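Local coordinates for LRR receptor-like serine/threonine-protein kinase RGI3 (Arabidopsis thaliana, PDB 5HZ0) that acts through its leucine-rich-repeat ectodomain as a receptor for RGF peptide hormones, which maintain the root stem cell niche, and pairs with SERK co-receptors once peptide is bound, at residues N312-E317 and N336-N341; R326-F331 and S347-L352; Q353-S358 and T377-L382; D428-R433 and F450-T455. The protein carries 5 engineered substitutions. All blocks are in the same frame, centred on the assembly; numbering follows the deposited sequence.

Interaction 1. Residues N312-E317 and N336-N341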
loop_
_atom_site.group_PDB
_atom_site.type_symbol
_atom_site.label_atom_id
_atom_site.label_comp_id
_atom_site.label_asym_id
_atom_site.label_seq_id
_atom_site.Cartn_x
_atom_site.Cartn_y
_atom_site.Cartn_z
ATOM N N ASN A 312 11.170 9.362 8.672
ATOM C CA ASN A 312 12.578 9.712 8.804
ATOM C C ASN A 312 12.817 10.485 10.103
ATOM O O ASN A 312 12.011 10.433 11.034
ATOM C CB ASN A 312 13.048 10.539 7.609
ATOM C CG ASN A 312 13.251 9.703 6.365
ATOM O OD1 ASN A 312 14.206 8.938 6.287
ATOM N ND2 ASN A 312 12.352 9.846 5.380
ATOM N N LEU A 313 13.989 11.091 10.194
ATOM C CA LEU A 313 14.367 11.981 11.292
ATOM C C LEU A 313 14.332 13.506 10.995
ATOM O O LEU A 313 15.008 14.287 11.665
ATOM C CB LEU A 313 15.680 11.512 11.953
ATOM C CG LEU A 313 15.736 10.040 12.422
ATOM C CD1 LEU A 313 17.127 9.698 12.942
ATOM C CD2 LEU A 313 14.665 9.678 13.464
ATOM N N ILE A 314 13.695 13.916 9.908
ATOM C CA ILE A 314 13.787 15.323 9.461
ATOM C C ILE A 314 13.216 16.330 10.468
ATOM O O ILE A 314 12.090 16.180 10.946
ATOM C CB ILE A 314 13.148 15.486 8.094
ATOM C CG1 ILE A 314 13.731 14.426 7.153
ATOM C CG2 ILE A 314 13.302 16.950 7.564
ATOM C CD1 ILE A 314 13.032 14.338 5.819
ATOM N N THR A 315 14.023 17.321 10.832
ATOM C CA THR A 315 13.608 18.352 11.780
ATOM C C THR A 315 13.371 19.659 11.049
ATOM O O THR A 315 13.645 19.765 9.872
ATOM C CB THR A 315 14.724 18.622 12.799
ATOM O OG1 THR A 315 15.961 18.741 12.091
ATOM C CG2 THR A 315 14.842 17.480 13.794
ATOM N N GLY A 316 12.924 20.677 11.771
ATOM C CA GLY A 316 12.817 22.004 11.215
ATOM C C GLY A 316 11.409 22.317 10.782
ATOM O O GLY A 316 10.470 21.572 11.090
ATOM N N GLU A 317 11.271 23.427 10.057
ATOM C CA GLU A 317 9.988 23.876 9.541
ATOM C C GLU A 317 9.816 23.539 8.064
ATOM O O GLU A 317 10.785 23.501 7.311
ATOM C CB GLU A 317 9.837 25.384 9.714
ATOM C CG GLU A 317 9.810 25.861 11.147
ATOM C CD GLU A 317 9.194 27.243 11.258
ATOM O OE1 GLU A 317 9.525 27.983 12.206
ATOM O OE2 GLU A 317 8.366 27.585 10.388
ATOM N N ASN A 336 7.949 12.314 11.144
ATOM C CA ASN A 336 9.218 13.011 11.242
ATOM C C ASN A 336 9.274 13.850 12.517
ATOM O O ASN A 336 8.432 13.714 13.401
ATOM C CB ASN A 336 9.437 13.914 10.018
ATOM C CG ASN A 336 10.001 13.163 8.862
ATOM O OD1 ASN A 336 11.157 12.726 8.908
ATOM N ND2 ASN A 336 9.187 12.975 7.815
ATOM N N LYS A 337 10.302 14.679 12.612
ATOM C CA LYS A 337 10.445 15.700 13.649
ATOM C C LYS A 337 10.031 17.146 13.267
ATOM O O LYS A 337 10.534 18.105 13.861
ATOM C CB LYS A 337 11.834 15.648 14.276
ATOM C CG LYS A 337 11.903 14.774 15.482
ATOM C CD LYS A 337 11.799 13.316 15.157
ATOM C CE LYS A 337 11.766 12.534 16.482
ATOM N NZ LYS A 337 11.198 11.161 16.350
ATOM N N LEU A 338 9.275 17.318 12.187
ATOM C CA LEU A 338 8.861 18.657 11.753
ATOM C C LEU A 338 8.167 19.491 12.841
ATOM O O LEU A 338 7.292 18.984 13.539
ATOM C CB LEU A 338 7.928 18.559 10.542
ATOM C CG LEU A 338 8.423 17.879 9.268
ATOM C CD1 LEU A 338 7.289 17.819 8.261
ATOM C CD2 LEU A 338 9.631 18.582 8.680
ATOM N N THR A 339 8.546 20.771 12.963
ATOM C CA THR A 339 7.878 21.720 13.875
ATOM C C THR A 339 7.401 22.974 13.161
ATOM O O THR A 339 7.659 23.162 11.973
ATOM C CB THR A 339 8.826 22.236 14.963
ATOM O OG1 THR A 339 10.013 22.738 14.340
ATOM C CG2 THR A 339 9.201 21.126 15.941
ATOM N N GLY A 340 6.748 23.858 13.909
ATOM C CA GLY A 340 6.311 25.134 13.366
ATOM C C GLY A 340 4.933 25.034 12.756
ATOM O O GLY A 340 4.304 23.976 12.803
ATOM N N ASN A 341 4.467 26.141 12.189
ATOM C CA ASN A 341 3.196 26.183 11.473
ATOM C C ASN A 341 3.279 25.464 10.139
ATOM O O ASN A 341 4.317 25.445 9.492
ATOM C CB ASN A 341 2.772 27.629 11.192
ATOM C CG ASN A 341 2.504 28.425 12.454
ATOM O OD1 ASN A 341 3.431 28.817 13.164
ATOM N ND2 ASN A 341 1.235 28.708 12.717
#
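Ile-314 and Asn-336 make the first polar link between two successive leucine-rich repeats: the amide N of Ile-314 donates to OD1 of Asn-336 at 3.0 Å, reaching that oxygen 30° out of the carbonyl plane. The Asn-336 amide lies there because CG is anti to its own carbonyl carbon (chi1 -84°), while ND2 binds the carbonyl oxygens of Ala-333 and Ile-309. Both ends of the amide are therefore used, which fixes its flip. Asn-312 does the same one repeat earlier, with OD1 taken by Ile-290 N and ND2 by Ile-309 O.

Among backbone bonds, Thr-339 N to Gly-316 O is the straight one, 2.8 Å with 167° at the hydrogen; Lys-337 N to Ile-314 O is weak and bent.

Apolar contact is slight. CG2 of Ile-314 meets CD2 of Leu-338 at 4.2 Å, the two side chains lying side by side and pointing the same way, and the methyl CG2 of Thr-315 rests on CB of Lys-337 at 3.6 Å. At Gly-316 and Gly-340 the backbone angles would press any CB against the preceding carbonyl oxygen.

The chemistry implies an asparagine ladder: buried amides, together with a few backbone bonds, tie one coil to the next.

Interaction 2. Residues R326-F331 and S347-L352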
loop_
_atom_site.group_PDB
_atom_site.type_symbol
_atom_site.label_atom_id
_atom_site.label_comp_id
_atom_site.label_asym_id
_atom_site.label_seq_id
_atom_site.Cartn_x
_atom_site.Cartn_y
_atom_site.Cartn_z
ATOM N N ARG A 326 4.693 24.087 -8.347
ATOM C CA ARG A 326 3.342 24.362 -8.794
ATOM C C ARG A 326 2.721 23.121 -9.379
ATOM O O ARG A 326 1.531 23.088 -9.648
ATOM C CB ARG A 326 3.336 25.497 -9.822
ATOM C CG ARG A 326 3.711 26.850 -9.242
ATOM C CD ARG A 326 2.669 27.322 -8.240
ATOM N NE ARG A 326 3.130 28.488 -7.499
ATOM C CZ ARG A 326 3.056 29.732 -7.954
ATOM N NH1 ARG A 326 2.531 29.970 -9.148
ATOM N NH2 ARG A 326 3.507 30.734 -7.212
ATOM N N SER A 327 3.543 22.103 -9.583
ATOM C CA SER A 327 3.069 20.832 -10.095
ATOM C C SER A 327 2.876 19.743 -9.030
ATOM O O SER A 327 2.396 18.654 -9.345
ATOM C CB SER A 327 3.966 20.361 -11.235
ATOM O OG SER A 327 3.774 21.197 -12.363
ATOM N N LEU A 328 3.198 20.059 -7.771
ATOM C CA LEU A 328 3.137 19.063 -6.695
ATOM C C LEU A 328 1.723 18.494 -6.500
ATOM O O LEU A 328 0.771 19.221 -6.174
ATOM C CB LEU A 328 3.594 19.721 -5.401
ATOM C CG LEU A 328 4.027 18.887 -4.199
ATOM C CD1 LEU A 328 5.284 18.101 -4.535
ATOM C CD2 LEU A 328 4.257 19.786 -2.986
ATOM N N THR A 329 1.600 17.187 -6.728
ATOM C CA THR A 329 0.377 16.431 -6.472
ATOM C C THR A 329 0.301 15.784 -5.100
ATOM O O THR A 329 -0.771 15.627 -4.534
ATOM C CB THR A 329 0.077 15.410 -7.589
ATOM O OG1 THR A 329 1.088 14.394 -7.622
ATOM C CG2 THR A 329 0.038 16.115 -8.908
ATOM N N MET A 330 1.455 15.360 -4.608
ATOM C CA MET A 330 1.523 14.517 -3.424
ATOM C C MET A 330 2.644 14.971 -2.500
ATOM O O MET A 330 3.805 15.066 -2.922
ATOM C CB MET A 330 1.748 13.064 -3.836
ATOM C CG MET A 330 1.583 12.076 -2.701
ATOM S SD MET A 330 1.727 10.372 -3.252
ATOM C CE MET A 330 0.457 10.327 -4.519
ATOM N N PHE A 331 2.295 15.280 -1.253
ATOM C CA PHE A 331 3.302 15.679 -0.288
ATOM C C PHE A 331 3.147 14.818 0.987
ATOM O O PHE A 331 2.224 15.025 1.803
ATOM C CB PHE A 331 3.140 17.185 -0.004
ATOM C CG PHE A 331 4.122 17.747 0.990
ATOM C CD1 PHE A 331 5.413 17.245 1.085
ATOM C CD2 PHE A 331 3.747 18.787 1.837
ATOM C CE1 PHE A 331 6.318 17.759 2.022
ATOM C CE2 PHE A 331 4.641 19.296 2.772
ATOM C CZ PHE A 331 5.936 18.778 2.861
ATOM N N SER A 347 -0.862 26.156 -0.042
ATOM C CA SER A 347 -2.077 26.248 -0.851
ATOM C C SER A 347 -1.844 26.841 -2.252
ATOM O O SER A 347 -2.712 26.722 -3.116
ATOM C CB SER A 347 -3.139 27.078 -0.137
ATOM O OG SER A 347 -2.724 28.429 -0.053
ATOM N N GLN A 348 -0.695 27.480 -2.489
ATOM C CA GLN A 348 -0.388 27.909 -3.854
ATOM C C GLN A 348 -0.026 26.744 -4.758
ATOM O O GLN A 348 0.123 26.913 -5.961
ATOM C CB GLN A 348 0.714 28.956 -3.892
ATOM C CG GLN A 348 0.298 30.283 -3.325
ATOM C CD GLN A 348 1.458 31.223 -3.235
ATOM O OE1 GLN A 348 2.204 31.403 -4.206
ATOM N NE2 GLN A 348 1.647 31.818 -2.058
ATOM N N CYS A 349 0.110 25.554 -4.187
ATOM C CA CYS A 349 0.276 24.391 -5.027
ATOM C C CYS A 349 -1.163 23.940 -5.261
ATOM O O CYS A 349 -1.737 23.192 -4.451
ATOM C CB CYS A 349 1.068 23.285 -4.296
ATOM S SG CYS A 349 2.666 23.766 -3.522
ATOM N N ARG A 350 -1.672 24.260 -6.458
ATOM C CA ARG A 350 -3.103 24.157 -6.760
ATOM C C ARG A 350 -3.498 22.725 -7.070
ATOM O O ARG A 350 -4.648 22.348 -6.931
ATOM C CB ARG A 350 -3.514 25.084 -7.933
ATOM C CG ARG A 350 -3.236 26.582 -7.742
ATOM C CD ARG A 350 -3.795 27.108 -6.431
ATOM N NE ARG A 350 -5.236 26.900 -6.337
ATOM C CZ ARG A 350 -5.943 26.978 -5.209
ATOM N NH1 ARG A 350 -5.347 27.271 -4.057
ATOM N NH2 ARG A 350 -7.257 26.760 -5.237
ATOM N N GLU A 351 -2.535 21.932 -7.503
ATOM C CA GLU A 351 -2.761 20.542 -7.893
ATOM C C GLU A 351 -2.694 19.531 -6.763
ATOM O O GLU A 351 -2.855 18.345 -7.035
ATOM C CB GLU A 351 -1.686 20.097 -8.883
ATOM C CG GLU A 351 -0.460 21.036 -9.032
ATOM C CD GLU A 351 0.174 21.528 -7.694
ATOM O OE1 GLU A 351 -0.552 21.954 -6.799
ATOM O OE2 GLU A 351 1.402 21.527 -7.519
ATOM N N LEU A 352 -2.434 19.951 -5.524
ATOM C CA LEU A 352 -2.220 18.957 -4.464
ATOM C C LEU A 352 -3.392 17.980 -4.324
ATOM O O LEU A 352 -4.523 18.383 -4.065
ATOM C CB LEU A 352 -1.999 19.652 -3.121
ATOM C CG LEU A 352 -0.552 20.057 -2.849
ATOM C CD1 LEU A 352 -0.468 20.913 -1.598
ATOM C CD2 LEU A 352 0.344 18.830 -2.768
#
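Leu-328 and Leu-352 form the apolar centre of this contact, lying side by side and pointing the same way, with CG of Leu-328 4.0 Å from CD2 of Leu-352. The same methyl touches CB of Phe-331 at 4.3 Å, and CD2 of Leu-328 reaches SG of Cys-349 at 4.3 Å. With chi1 at -86°, CG of Leu-352 lies roughly opposite the carbonyl carbon, turning CD2 to Leu-328.

At the solvent side, the Arg-326 side chain crosses Gln-348 with guanidinium and amide planes 62° apart, and CD of Arg-326 passes 3.4 Å from Gln-348 O. NE of Arg-326 bonds to Ser-323 O, which ties down the guanidinium's inner nitrogen. The Glu-351 carboxylate is modelled implausibly close to the backbone of 326-328, so its detailed placement is doubtful.

One shell out, a type I turn from Cys-349 to Leu-352 brings the second segment round to the next strand, and NH1 of Arg-350 hydrogen-bonds the Ser-347 carbonyl oxygen at 2.9 Å while NH2 binds Gly-372 O. Thr-329 OG1 bonds to Thr-305 O, and Met-330 packs on the bound peptide.

Such leucines, entering the interior just before each strand of the concave face, are characteristic of the leucine-rich-repeat solenoid.

Interaction 3. Residues Q353-S358 and T377-L382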
loop_
_atom_site.group_PDB
_atom_site.type_symbol
_atom_site.label_atom_id
_atom_site.label_comp_id
_atom_site.label_asym_id
_atom_site.label_seq_id
_atom_site.Cartn_x
_atom_site.Cartn_y
_atom_site.Cartn_z
ATOM N N GLN A 353 -3.115 16.694 -4.522
ATOM C CA GLN A 353 -4.106 15.653 -4.291
ATOM C C GLN A 353 -4.121 15.109 -2.868
ATOM O O GLN A 353 -5.180 14.856 -2.293
ATOM C CB GLN A 353 -3.987 14.556 -5.343
ATOM C CG GLN A 353 -4.258 15.110 -6.734
ATOM C CD GLN A 353 -3.842 14.180 -7.852
ATOM O OE1 GLN A 353 -3.492 13.019 -7.626
ATOM N NE2 GLN A 353 -3.861 14.694 -9.072
ATOM N N ALA A 354 -2.927 14.911 -2.320
ATOM C CA ALA A 354 -2.769 14.271 -1.023
ATOM C C ALA A 354 -1.707 14.961 -0.197
ATOM O O ALA A 354 -0.551 15.091 -0.617
ATOM C CB ALA A 354 -2.422 12.796 -1.201
ATOM N N ILE A 355 -2.099 15.410 0.982
ATOM C CA ILE A 355 -1.135 15.903 1.950
ATOM C C ILE A 355 -1.186 14.999 3.201
ATOM O O ILE A 355 -2.235 14.895 3.831
ATOM C CB ILE A 355 -1.466 17.348 2.357
ATOM C CG1 ILE A 355 -1.465 18.263 1.137
ATOM C CG2 ILE A 355 -0.488 17.854 3.410
ATOM C CD1 ILE A 355 -2.108 19.608 1.401
ATOM N N ASP A 356 -0.086 14.317 3.526
ATOM C CA ASP A 356 0.006 13.649 4.825
ATOM C C ASP A 356 1.205 14.176 5.612
ATOM O O ASP A 356 2.365 13.862 5.311
ATOM C CB ASP A 356 0.100 12.124 4.660
ATOM C CG ASP A 356 -0.096 11.351 5.989
ATOM O OD1 ASP A 356 0.026 11.954 7.085
ATOM O OD2 ASP A 356 -0.377 10.127 5.924
ATOM N N LEU A 357 0.889 14.993 6.614
ATOM C CA LEU A 357 1.839 15.533 7.596
ATOM C C LEU A 357 1.799 14.902 9.016
ATOM O O LEU A 357 2.368 15.460 9.962
ATOM C CB LEU A 357 1.762 17.061 7.627
ATOM C CG LEU A 357 1.976 17.687 6.244
ATOM C CD1 LEU A 357 1.818 19.197 6.273
ATOM C CD2 LEU A 357 3.337 17.294 5.670
ATOM N N SER A 358 1.074 13.799 9.179
ATOM C CA SER A 358 0.838 13.209 10.519
ATOM C C SER A 358 2.118 12.841 11.247
ATOM O O SER A 358 3.174 12.682 10.643
ATOM C CB SER A 358 -0.005 11.926 10.441
ATOM O OG SER A 358 -1.236 12.097 9.753
ATOM N N THR A 377 -7.905 15.349 -2.211
ATOM C CA THR A 377 -8.710 14.221 -1.708
ATOM C C THR A 377 -8.391 13.816 -0.274
ATOM O O THR A 377 -9.271 13.406 0.485
ATOM C CB THR A 377 -8.654 12.976 -2.621
ATOM O OG1 THR A 377 -7.327 12.449 -2.636
ATOM C CG2 THR A 377 -9.065 13.347 -4.038
ATOM N N LYS A 378 -7.113 13.897 0.072
ATOM C CA LYS A 378 -6.642 13.393 1.353
ATOM C C LYS A 378 -5.916 14.469 2.127
ATOM O O LYS A 378 -4.926 15.033 1.650
ATOM C CB LYS A 378 -5.713 12.208 1.142
ATOM C CG LYS A 378 -6.374 11.019 0.499
ATOM C CD LYS A 378 -5.337 9.934 0.295
ATOM C CE LYS A 378 -5.933 8.689 -0.321
ATOM N NZ LYS A 378 -4.824 7.781 -0.706
ATOM N N LEU A 379 -6.420 14.751 3.322
ATOM C CA LEU A 379 -5.737 15.661 4.235
ATOM C C LEU A 379 -5.525 14.923 5.564
ATOM O O LEU A 379 -6.487 14.598 6.280
ATOM C CB LEU A 379 -6.547 16.951 4.417
ATOM C CG LEU A 379 -6.014 18.045 5.346
ATOM C CD1 LEU A 379 -4.568 18.333 5.031
ATOM C CD2 LEU A 379 -6.846 19.360 5.275
ATOM N N LEU A 380 -4.264 14.628 5.873
ATOM C CA LEU A 380 -3.940 13.885 7.088
ATOM C C LEU A 380 -2.910 14.644 7.893
ATOM O O LEU A 380 -1.729 14.716 7.532
ATOM C CB LEU A 380 -3.394 12.521 6.700
ATOM C CG LEU A 380 -4.255 11.836 5.636
ATOM C CD1 LEU A 380 -3.520 10.682 4.978
ATOM C CD2 LEU A 380 -5.584 11.371 6.230
ATOM N N LEU A 381 -3.423 15.264 8.953
ATOM C CA LEU A 381 -2.686 16.063 9.929
ATOM C C LEU A 381 -2.597 15.433 11.339
ATOM O O LEU A 381 -2.278 16.122 12.318
ATOM C CB LEU A 381 -3.237 17.493 9.972
ATOM C CG LEU A 381 -3.281 18.285 8.661
ATOM C CD1 LEU A 381 -3.730 19.697 8.960
ATOM C CD2 LEU A 381 -1.944 18.298 7.935
ATOM N N LEU A 382 -3.011 14.175 11.451
ATOM C CA LEU A 382 -3.166 13.529 12.746
ATOM C C LEU A 382 -1.882 13.462 13.573
ATOM O O LEU A 382 -0.779 13.482 13.033
ATOM C CB LEU A 382 -3.852 12.155 12.623
ATOM C CG LEU A 382 -3.190 10.949 11.950
ATOM C CD1 LEU A 382 -2.320 10.141 12.915
ATOM C CD2 LEU A 382 -4.249 10.066 11.342
#
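Adjacent parallel strands of the leucine-rich-repeat solenoid meet here, 354-356 beside 378-380, in the peptide-recognition surface. The axes of the two short strands come within 4.8 Å and diverge by 10°. The ladder includes Ile-355 N to Lys-378 O, then Leu-380 N to Ile-355 O, both 2.9 Å, and Leu-357 N to Leu-380 O, 2.8 Å. Before the strands, Gln-353 O accepts three donors: Lys-378 N and Thr-377 N in its carbonyl plane, and Thr-377 OG1 above it.

With CG anti to the backbone N (chi1 -168°), the Asp-356 carboxylate runs obliquely past Leu-380, whose CD1 comes to 3.3 Å from Asp-356 OD2. OD1 closes an Asx turn, taking Ser-358 N nearly end-on along the C-O bond and Ser-358 OG on its syn side, each at 3.0 Å. OD2 bonds the backbone of the bound peptide. Were Asp-356 an alanine, Ser-358 N and OG would probably lose their shared acceptor, and the peptide backbone its partner at OD2. Leu-382 packs against Ser-358, its CD1 3.8 Å from Ser-358 CB. On the face bearing Ile-355 and Leu-379, Ile-355 CB meets CD1 of Leu-379 at 4.2 Å; just past the strands, CB of Leu-357 meets CD2 of Leu-381.

Strand 330-332 flanks 354-356, putting Phe-332 against Ala-354 and Asp-356, while strand 402-404 continues the array beyond 378-380, with Leu-380 on Arg-402 and Arg-404.

Interaction 4. Residues D428-R433 and F450-T455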
loop_
_atom_site.group_PDB
_atom_site.type_symbol
_atom_site.label_atom_id
_atom_site.label_comp_id
_atom_site.label_asym_id
_atom_site.label_seq_id
_atom_site.Cartn_x
_atom_site.Cartn_y
_atom_site.Cartn_z
ATOM N N ASP A 428 -11.985 11.653 10.727
ATOM C CA ASP A 428 -11.532 11.381 12.076
ATOM C C ASP A 428 -11.043 12.691 12.696
ATOM O O ASP A 428 -9.992 13.220 12.296
ATOM C CB ASP A 428 -10.392 10.350 12.027
ATOM C CG ASP A 428 -10.015 9.838 13.393
ATOM O OD1 ASP A 428 -10.589 10.355 14.373
ATOM O OD2 ASP A 428 -9.146 8.935 13.490
ATOM N N ILE A 429 -11.842 13.230 13.621
ATOM C CA ILE A 429 -11.492 14.373 14.494
ATOM C C ILE A 429 -11.241 14.031 15.990
ATOM O O ILE A 429 -11.194 14.912 16.868
ATOM C CB ILE A 429 -12.380 15.631 14.226
ATOM C CG1 ILE A 429 -12.595 15.817 12.714
ATOM C CG2 ILE A 429 -11.768 16.896 14.884
ATOM C CD1 ILE A 429 -13.885 16.611 12.400
ATOM N N SER A 430 -11.140 12.740 16.294
ATOM C CA SER A 430 -11.059 12.318 17.684
ATOM C C SER A 430 -9.836 12.906 18.390
ATOM O O SER A 430 -8.894 13.363 17.738
ATOM C CB SER A 430 -11.037 10.794 17.786
ATOM O OG SER A 430 -10.002 10.258 16.998
ATOM N N GLU A 431 -9.897 12.952 19.719
ATOM C CA GLU A 431 -8.786 13.423 20.549
ATOM C C GLU A 431 -8.381 14.855 20.248
ATOM O O GLU A 431 -7.263 15.133 19.813
ATOM C CB GLU A 431 -7.582 12.487 20.446
ATOM C CG GLU A 431 -7.824 11.099 21.016
ATOM C CD GLU A 431 -6.544 10.301 21.115
ATOM O OE1 GLU A 431 -6.171 9.879 22.231
ATOM O OE2 GLU A 431 -5.900 10.096 20.069
ATOM N N ASN A 432 -9.314 15.756 20.515
ATOM C CA ASN A 432 -9.077 17.177 20.424
ATOM C C ASN A 432 -9.893 17.823 21.542
ATOM O O ASN A 432 -10.314 17.136 22.456
ATOM C CB ASN A 432 -9.465 17.718 19.030
ATOM C CG ASN A 432 -8.422 17.391 17.950
ATOM O OD1 ASN A 432 -7.407 18.071 17.823
ATOM N ND2 ASN A 432 -8.680 16.349 17.169
ATOM N N ARG A 433 -10.015 19.144 21.512
ATOM C CA ARG A 433 -10.814 19.946 22.448
ATOM C C ARG A 433 -12.151 20.476 21.927
ATOM O O ARG A 433 -12.603 21.538 22.385
ATOM C CB ARG A 433 -9.996 21.085 23.023
ATOM C CG ARG A 433 -8.596 20.676 23.321
ATOM C CD ARG A 433 -8.493 19.873 24.590
ATOM N NE ARG A 433 -7.260 20.270 25.264
ATOM C CZ ARG A 433 -6.087 19.674 25.085
ATOM N NH1 ARG A 433 -5.997 18.626 24.269
ATOM N NH2 ARG A 433 -5.011 20.116 25.727
ATOM N N PHE A 450 -17.702 7.052 7.588
ATOM C CA PHE A 450 -16.921 6.845 8.803
ATOM C C PHE A 450 -16.811 8.161 9.537
ATOM O O PHE A 450 -16.206 9.098 9.021
ATOM C CB PHE A 450 -15.523 6.324 8.460
ATOM C CG PHE A 450 -14.610 6.132 9.665
ATOM C CD1 PHE A 450 -14.039 7.223 10.313
ATOM C CD2 PHE A 450 -14.296 4.850 10.131
ATOM C CE1 PHE A 450 -13.195 7.047 11.405
ATOM C CE2 PHE A 450 -13.440 4.669 11.227
ATOM C CZ PHE A 450 -12.891 5.774 11.860
ATOM N N LEU A 451 -17.365 8.216 10.749
ATOM C CA LEU A 451 -17.335 9.430 11.539
ATOM C C LEU A 451 -16.817 9.112 12.951
ATOM O O LEU A 451 -17.526 8.505 13.780
ATOM C CB LEU A 451 -18.745 10.028 11.578
ATOM C CG LEU A 451 -18.923 11.292 12.393
ATOM C CD1 LEU A 451 -17.958 12.375 11.934
ATOM C CD2 LEU A 451 -20.366 11.772 12.313
ATOM N N ASP A 452 -15.601 9.580 13.236
ATOM C CA ASP A 452 -14.988 9.370 14.535
ATOM C C ASP A 452 -14.778 10.718 15.232
ATOM O O ASP A 452 -13.862 11.469 14.890
ATOM C CB ASP A 452 -13.627 8.707 14.318
ATOM C CG ASP A 452 -13.075 8.026 15.569
ATOM O OD1 ASP A 452 -13.535 8.309 16.707
ATOM O OD2 ASP A 452 -12.150 7.206 15.384
ATOM N N LEU A 453 -15.626 11.014 16.211
ATOM C CA LEU A 453 -15.502 12.201 17.077
ATOM C C LEU A 453 -14.975 11.966 18.527
ATOM O O LEU A 453 -15.040 12.869 19.365
ATOM C CB LEU A 453 -16.802 13.015 17.077
ATOM C CG LEU A 453 -17.332 13.427 15.691
ATOM C CD1 LEU A 453 -18.537 14.376 15.791
ATOM C CD2 LEU A 453 -16.227 14.033 14.843
ATOM N N HIS A 454 -14.534 10.751 18.846
ATOM C CA HIS A 454 -14.283 10.389 20.249
ATOM C C HIS A 454 -13.226 11.223 21.001
ATOM O O HIS A 454 -12.306 11.755 20.397
ATOM C CB HIS A 454 -14.035 8.869 20.423
ATOM C CG HIS A 454 -12.641 8.422 20.106
ATOM N ND1 HIS A 454 -12.317 7.765 18.935
ATOM C CD2 HIS A 454 -11.495 8.495 20.820
ATOM C CE1 HIS A 454 -11.033 7.468 18.936
ATOM N NE2 HIS A 454 -10.507 7.903 20.070
ATOM N N THR A 455 -13.387 11.349 22.316
ATOM C CA THR A 455 -12.450 12.120 23.138
ATOM C C THR A 455 -12.379 13.599 22.736
ATOM O O THR A 455 -11.377 14.108 22.230
ATOM C CB THR A 455 -11.051 11.449 23.196
ATOM O OG1 THR A 455 -11.207 10.109 23.681
ATOM C CG2 THR A 455 -10.099 12.204 24.129
#
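Segments 428-433 and 450-455 run nearly parallel, their end-to-end directions 14° apart, as neighbouring coils of the leucine-rich-repeat solenoid just where the strands give way to loops. Three backbone bonds step along them: Ile-429 N to Asp-452 O (3.0 Å), Glu-431 N to His-454 O (2.8 Å) and Asn-432 N to Thr-455 O (3.1 Å).

Asp-428 and Asp-452 lie side by side with carboxylate planes 4° apart, and OD1 of Asp-428 is only 3.7 Å from OD2 of Asp-452, a like-charge approach that would be expected to cost energy unless compensated. Arg-404 forms a salt bridge to Asp-428 OD2, while Asp-428 OD1 closes an Asx turn by accepting Ser-430 N and, on its syn lone pair, Ser-430 OG. Asp-452 OD1 in turn takes ND1 of His-454 at 2.6 Å. Replacing Asp-428 with a leucine would probably leave Arg-404 without this charge partner and Ser-430 OG free to rotate.

Nearby, CB of Ile-429 packs against CD2 of Leu-453 at 4.2 Å. CG of His-454 stands between its backbone N and carbonyl carbon, which carries the imidazole to Ser-430, whose CB sits over the ring face in a CH-pi contact, 3.5 Å from the ring centroid and 10° off the normal.

All four contacts join successive coils of one leucine-rich-repeat solenoid. Interactions 1 and 2 alternate along the chain, with centres about 20 Å apart, and join different parts of the coil: the loosely bonded strands 315-316 and 337-340, and the approach to the peptide-binding strand array. Interaction 3 follows both and touches interaction 2, their centres about 12 Å apart, through Phe-331 N to Ala-354 O at 2.9 Å and the packing of Phe-331 on Leu-357. Interaction 4 comes last, its centre about 16 Å from that of interaction 3 in the same strand array and about 27 Å from that of interaction 2. Interactions 2 and 3 include peptide-recognition residues, whereas interaction 4 continues the repeat pattern farther along the receptor.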